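Local coordinates for protein putative prephenate dehydratase (Streptococcus mutans, PDB 4LUB) that probably catalyses the decarboxylating dehydration of prephenate to phenylpyruvate, a step of L-phenylalanine biosynthesis, at residues 191-205 with 235-247. Sequence-based numbering, arbitrary orientation.
Sequences DQKISLALTLPDNLP and GEYFFIIDFENHN
Leu198 and Phe239 form one of three hydrogen-bonded antiparallel pairs that join strands 191-199 and 237-244; Leu196 with Ile241 and Ile194 with Phe243 are the others. Each pair exchanges two N-H...O=C bonds. A seventh backbone bond, from Asn245 N to Gln192 O (2.7 Å), is nearly straight but comes from above the carbonyl plane. It carries the pairing one step past Glu244.

The apolar contacts divide between two faces and the loop after strand 191-199. On the face of Leu196, Leu198 and Ile241, Leu198 CD1 presses on Ile241 CD1 at 3.4 Å, tighter than usual for two methyls. On the other face, Ala197 CB touches Phe238 CD1 and Ile240 CD1, and helix 62-70 packs there. Beyond the strand end, Leu200 CD1 meets the Phe239 ring at CE2 (3.4 Å), the two side chains crossing at about a right angle. Pro205 CG comes to the edge of the Tyr237 ring, and the Tyr237 hydroxyl is hydrogen-bonded to Glu54 of the second subunit.

The polar side chains also pair. Ser195 OG lies anti to its carbonyl carbon (chi1 -64°), which turns it to the Asp242 carboxylate. It donates to Asp242 OD1 at 2.7 Å from well above the carboxylate plane. Asp242 OD2 forms a salt bridge with Arg174 and accepts from a water that also takes a bond from Lys193 NZ. At the start of 191-199, His246 NE2 donates a weak bond to Asp191 OD1 (2.9 Å), while Gln192 CB makes an off-centre CH-pi contact with the imidazole. Past the end of that strand, a single water accepts from Leu200 N and Asn203 ND2 and donates to Tyr237 O (2.6 Å).

The two strands are the first and third of the beta-alpha-beta-beta-alpha-beta ACT fold, adjacent and antiparallel in its sheet. Backbone bonds fix the register. The buried Asp242 carboxylate is probably stabilised as an anion by Ser195, Arg174 and the water-linked Lys193.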
loop_
_atom_site.group_PDB
_atom_site.type_symbol
_atom_site.label_atom_id
_atom_site.label_comp_id
_atom_site.label_asym_id
_atom_site.label_seq_id
_atom_site.Cartn_x
_atom_site.Cartn_y
_atom_site.Cartn_z
ATOM N N ASP B 191 -4.478 1.460 -22.451
ATOM C CA ASP B 191 -3.800 2.530 -21.710
ATOM C C ASP B 191 -2.282 2.540 -21.888
ATOM O O ASP B 191 -1.678 1.566 -22.351
ATOM C CB ASP B 191 -4.137 2.443 -20.217
ATOM C CG ASP B 191 -4.265 3.811 -19.567
ATOM O OD1 ASP B 191 -3.927 4.819 -20.219
ATOM O OD2 ASP B 191 -4.721 3.881 -18.406
ATOM N N GLN B 192 -1.687 3.694 -21.586
ATOM C CA GLN B 192 -0.238 3.834 -21.473
ATOM C C GLN B 192 0.162 4.349 -20.096
ATOM O O GLN B 192 -0.364 5.363 -19.627
ATOM C CB GLN B 192 0.294 4.764 -22.563
ATOM C CG GLN B 192 -0.098 4.319 -23.960
ATOM C CD GLN B 192 0.961 3.457 -24.617
ATOM O OE1 GLN B 192 2.069 3.313 -24.101
ATOM N NE2 GLN B 192 0.615 2.855 -25.752
ATOM N N LYS B 193 1.103 3.661 -19.451
ATOM C CA LYS B 193 1.466 4.034 -18.092
ATOM C C LYS B 193 2.966 4.015 -17.855
ATOM O O LYS B 193 3.715 3.426 -18.618
ATOM C CB LYS B 193 0.784 3.097 -17.080
ATOM C CG LYS B 193 -0.687 3.425 -16.827
ATOM C CD LYS B 193 -1.332 2.425 -15.875
ATOM C CE LYS B 193 -2.804 2.743 -15.647
ATOM N NZ LYS B 193 -3.463 1.795 -14.696
ATOM N N ILE B 194 3.382 4.656 -16.769
ATOM C CA ILE B 194 4.750 4.571 -16.293
ATOM C C ILE B 194 4.649 4.314 -14.800
ATOM O O ILE B 194 3.833 4.927 -14.112
ATOM C CB ILE B 194 5.580 5.860 -16.590
ATOM C CG1 ILE B 194 6.946 5.786 -15.918
ATOM C CG2 ILE B 194 4.846 7.125 -16.125
ATOM C CD1 ILE B 194 7.945 6.806 -16.451
ATOM N N SER B 195 5.453 3.380 -14.307
ATOM C CA SER B 195 5.483 3.083 -12.879
ATOM C C SER B 195 6.825 3.465 -12.290
ATOM O O SER B 195 7.876 3.162 -12.857
ATOM C CB SER B 195 5.196 1.605 -12.613
ATOM O OG SER B 195 3.890 1.263 -13.031
ATOM N N LEU B 196 6.781 4.134 -11.148
ATOM C CA LEU B 196 7.984 4.632 -10.520
ATOM C C LEU B 196 8.069 4.120 -9.096
ATOM O O LEU B 196 7.043 3.919 -8.436
ATOM C CB LEU B 196 7.998 6.164 -10.506
ATOM C CG LEU B 196 8.073 6.928 -11.831
ATOM C CD1 LEU B 196 7.769 8.413 -11.592
ATOM C CD2 LEU B 196 9.376 6.738 -12.587
ATOM N N ALA B 197 9.285 3.875 -8.627
ATOM C CA ALA B 197 9.499 3.719 -7.201
ATOM C C ALA B 197 10.248 4.947 -6.683
ATOM O O ALA B 197 11.376 5.207 -7.102
ATOM C CB ALA B 197 10.269 2.432 -6.903
ATOM N N LEU B 198 9.614 5.716 -5.801
ATOM C CA LEU B 198 10.223 6.938 -5.271
ATOM C C LEU B 198 10.679 6.755 -3.838
ATOM O O LEU B 198 9.997 6.114 -3.036
ATOM C CB LEU B 198 9.268 8.137 -5.307
ATOM C CG LEU B 198 8.461 8.576 -6.522
ATOM C CD1 LEU B 198 7.413 9.563 -6.057
ATOM C CD2 LEU B 198 9.355 9.230 -7.538
ATOM N N THR B 199 11.832 7.332 -3.526
ATOM C CA THR B 199 12.246 7.541 -2.144
ATOM C C THR B 199 12.386 9.041 -1.914
ATOM O O THR B 199 12.763 9.787 -2.819
ATOM C CB THR B 199 13.553 6.828 -1.810
ATOM O OG1 THR B 199 14.535 7.133 -2.807
ATOM C CG2 THR B 199 13.330 5.324 -1.784
ATOM N N LEU B 200 12.068 9.486 -0.707
ATOM C CA LEU B 200 12.007 10.907 -0.441
ATOM C C LEU B 200 13.260 11.357 0.322
ATOM O O LEU B 200 13.951 10.529 0.907
ATOM C CB LEU B 200 10.729 11.202 0.350
ATOM C CG LEU B 200 9.476 10.823 -0.457
ATOM C CD1 LEU B 200 8.257 10.701 0.435
ATOM C CD2 LEU B 200 9.216 11.773 -1.615
ATOM N N PRO B 201 13.563 12.667 0.301
ATOM C CA PRO B 201 14.711 13.183 1.063
ATOM C C PRO B 201 14.493 12.996 2.559
ATOM O O PRO B 201 13.419 13.338 3.063
ATOM C CB PRO B 201 14.757 14.670 0.689
ATOM C CG PRO B 201 14.043 14.760 -0.605
ATOM C CD PRO B 201 12.984 13.699 -0.577
ATOM N N ASP B 202 15.496 12.440 3.234
ATOM C CA ASP B 202 15.413 12.036 4.641
ATOM C C ASP B 202 14.383 10.923 4.806
ATOM O O ASP B 202 13.918 10.667 5.917
ATOM C CB ASP B 202 15.066 13.218 5.559
ATOM C CG ASP B 202 16.100 14.321 5.506
ATOM O OD1 ASP B 202 17.290 14.042 5.782
ATOM O OD2 ASP B 202 15.720 15.476 5.217
ATOM N N ASN B 203 14.039 10.266 3.696
ATOM C CA ASN B 203 12.959 9.278 3.659
ATOM C C ASN B 203 11.694 9.700 4.416
ATOM O O ASN B 203 11.009 8.871 5.014
ATOM C CB ASN B 203 13.480 7.945 4.184
ATOM C CG ASN B 203 14.603 7.399 3.332
ATOM O OD1 ASN B 203 15.712 7.176 3.821
ATOM N ND2 ASN B 203 14.335 7.213 2.043
ATOM N N LEU B 204 11.409 11.001 4.378
ATOM C CA LEU B 204 10.226 11.572 5.015
ATOM C C LEU B 204 8.983 11.566 4.126
ATOM O O LEU B 204 8.985 12.182 3.060
ATOM C CB LEU B 204 10.520 13.025 5.400
ATOM C CG LEU B 204 11.015 13.500 6.767
ATOM C CD1 LEU B 204 11.914 12.499 7.500
ATOM C CD2 LEU B 204 11.690 14.864 6.600
ATOM N N PRO B 205 7.899 10.907 4.587
ATOM C CA PRO B 205 6.652 10.852 3.809
ATOM C C PRO B 205 6.044 12.238 3.623
ATOM O O PRO B 205 5.268 12.465 2.694
ATOM C CB PRO B 205 5.733 9.959 4.648
ATOM C CG PRO B 205 6.625 9.183 5.537
ATOM C CD PRO B 205 7.897 9.962 5.718
ATOM N N GLY B 235 8.555 3.655 9.561
ATOM C CA GLY B 235 8.343 5.030 9.155
ATOM C C GLY B 235 9.169 5.451 7.953
ATOM O O GLY B 235 9.056 6.591 7.495
ATOM N N GLU B 236 9.997 4.545 7.433
ATOM C CA GLU B 236 10.654 4.780 6.146
ATOM C C GLU B 236 10.162 3.828 5.065
ATOM O O GLU B 236 10.095 2.610 5.259
ATOM C CB GLU B 236 12.174 4.687 6.291
ATOM C CG GLU B 236 12.740 5.711 7.265
ATOM C CD GLU B 236 14.248 5.730 7.275
ATOM O OE1 GLU B 236 14.852 4.798 6.713
ATOM O OE2 GLU B 236 14.832 6.681 7.838
ATOM N N TYR B 237 9.810 4.398 3.926
ATOM C CA TYR B 237 9.176 3.646 2.868
ATOM C C TYR B 237 9.685 4.059 1.507
ATOM O O TYR B 237 10.284 5.114 1.350
ATOM C CB TYR B 237 7.668 3.890 2.899
ATOM C CG TYR B 237 7.022 3.749 4.256
ATOM C CD1 TYR B 237 6.589 2.518 4.713
ATOM C CD2 TYR B 237 6.830 4.854 5.074
ATOM C CE1 TYR B 237 5.987 2.384 5.945
ATOM C CE2 TYR B 237 6.228 4.731 6.311
ATOM C CZ TYR B 237 5.807 3.492 6.742
ATOM O OH TYR B 237 5.208 3.359 7.968
ATOM N N PHE B 238 9.418 3.224 0.518
ATOM C CA PHE B 238 9.480 3.649 -0.861
ATOM C C PHE B 238 8.068 3.564 -1.414
ATOM O O PHE B 238 7.254 2.781 -0.939
ATOM C CB PHE B 238 10.503 2.863 -1.686
ATOM C CG PHE B 238 10.089 1.463 -2.035
ATOM C CD1 PHE B 238 9.418 1.202 -3.212
ATOM C CD2 PHE B 238 10.410 0.405 -1.206
ATOM C CE1 PHE B 238 9.055 -0.085 -3.547
ATOM C CE2 PHE B 238 10.050 -0.887 -1.535
ATOM C CZ PHE B 238 9.369 -1.132 -2.709
ATOM N N PHE B 239 7.775 4.398 -2.392
ATOM C CA PHE B 239 6.428 4.490 -2.931
ATOM C C PHE B 239 6.331 4.020 -4.369
ATOM O O PHE B 239 7.085 4.464 -5.227
ATOM C CB PHE B 239 5.923 5.935 -2.797
ATOM C CG PHE B 239 5.927 6.431 -1.383
ATOM C CD1 PHE B 239 4.843 6.193 -0.557
ATOM C CD2 PHE B 239 7.026 7.087 -0.864
ATOM C CE1 PHE B 239 4.846 6.628 0.759
ATOM C CE2 PHE B 239 7.034 7.524 0.449
ATOM C CZ PHE B 239 5.944 7.293 1.259
ATOM N N ILE B 240 5.388 3.118 -4.619
ATOM C CA ILE B 240 5.044 2.718 -5.976
ATOM C C ILE B 240 3.964 3.630 -6.509
ATOM O O ILE B 240 2.859 3.679 -5.981
ATOM C CB ILE B 240 4.535 1.278 -6.052
ATOM C CG1 ILE B 240 5.494 0.351 -5.322
ATOM C CG2 ILE B 240 4.372 0.852 -7.507
ATOM C CD1 ILE B 240 6.887 0.424 -5.900
ATOM N N ILE B 241 4.313 4.374 -7.544
ATOM C CA ILE B 241 3.381 5.260 -8.214
ATOM C C ILE B 241 3.227 4.969 -9.711
ATOM O O ILE B 241 4.213 4.802 -10.427
ATOM C CB ILE B 241 3.805 6.729 -7.960
ATOM C CG1 ILE B 241 3.651 7.054 -6.484
ATOM C CG2 ILE B 241 2.864 7.683 -8.659
ATOM C CD1 ILE B 241 4.266 8.347 -6.062
ATOM N N ASP B 242 1.978 4.895 -10.167
ATOM C CA ASP B 242 1.684 4.808 -11.595
ATOM C C ASP B 242 1.140 6.148 -12.089
ATOM O O ASP B 242 0.348 6.800 -11.401
ATOM C CB ASP B 242 0.664 3.710 -11.927
ATOM C CG ASP B 242 1.071 2.324 -11.435
ATOM O OD1 ASP B 242 2.233 2.106 -11.015
ATOM O OD2 ASP B 242 0.207 1.432 -11.516
ATOM N N PHE B 243 1.546 6.531 -13.294
ATOM C CA PHE B 243 1.016 7.714 -13.953
ATOM C C PHE B 243 0.688 7.359 -15.382
ATOM O O PHE B 243 1.324 6.488 -15.977
ATOM C CB PHE B 243 2.034 8.861 -13.960
ATOM C CG PHE B 243 2.219 9.533 -12.634
ATOM C CD1 PHE B 243 1.252 10.385 -12.136
ATOM C CD2 PHE B 243 3.371 9.337 -11.895
ATOM C CE1 PHE B 243 1.417 11.009 -10.919
ATOM C CE2 PHE B 243 3.533 9.969 -10.680
ATOM C CZ PHE B 243 2.558 10.803 -10.190
ATOM N N GLU B 244 -0.297 8.042 -15.942
ATOM C CA GLU B 244 -0.561 7.921 -17.361
ATOM C C GLU B 244 0.668 8.391 -18.125
ATOM O O GLU B 244 1.309 9.377 -17.750
ATOM C CB GLU B 244 -1.819 8.689 -17.757
ATOM C CG GLU B 244 -3.050 7.787 -17.723
ATOM C CD GLU B 244 -4.358 8.525 -17.851
ATOM O OE1 GLU B 244 -4.358 9.676 -18.342
ATOM O OE2 GLU B 244 -5.393 7.943 -17.456
ATOM N N ASN B 245 1.030 7.646 -19.163
ATOM C CA ASN B 245 2.218 7.958 -19.944
ATOM C C ASN B 245 1.862 8.242 -21.399
ATOM O O ASN B 245 2.563 7.822 -22.314
ATOM C CB ASN B 245 3.217 6.800 -19.865
ATOM C CG ASN B 245 4.606 7.190 -20.335
ATOM O OD1 ASN B 245 5.066 8.304 -20.085
ATOM N ND2 ASN B 245 5.258 6.292 -21.065
ATOM N N HIS B 246 0.767 8.961 -21.602
ATOM C CA HIS B 246 0.321 9.337 -22.941
ATOM C C HIS B 246 1.204 10.436 -23.526
ATOM O O HIS B 246 1.425 10.493 -24.731
ATOM C CB HIS B 246 -1.146 9.766 -22.907
ATOM C CG HIS B 246 -2.082 8.640 -22.612
ATOM N ND1 HIS B 246 -2.269 7.585 -23.483
ATOM C CD2 HIS B 246 -2.867 8.387 -21.540
ATOM C CE1 HIS B 246 -3.137 6.738 -22.962
ATOM N NE2 HIS B 246 -3.514 7.199 -21.783
ATOM N N ASN B 247 1.705 11.308 -22.659
ATOM C CA ASN B 247 2.584 12.382 -23.095
ATOM C C ASN B 247 3.962 12.166 -22.492
ATOM O O ASN B 247 4.277 12.677 -21.418
ATOM C CB ASN B 247 1.997 13.740 -22.668
ATOM C CG ASN B 247 2.687 14.920 -23.332
ATOM O OD1 ASN B 247 3.824 14.821 -23.791
ATOM N ND2 ASN B 247 2.003 16.053 -23.360
HETATM O O HOH W 1 3.671 3.991 -21.794
HETATM O O HOH W 2 -2.313 2.191 -12.216
HETATM O O HOH W 3 11.327 7.494 1.170
#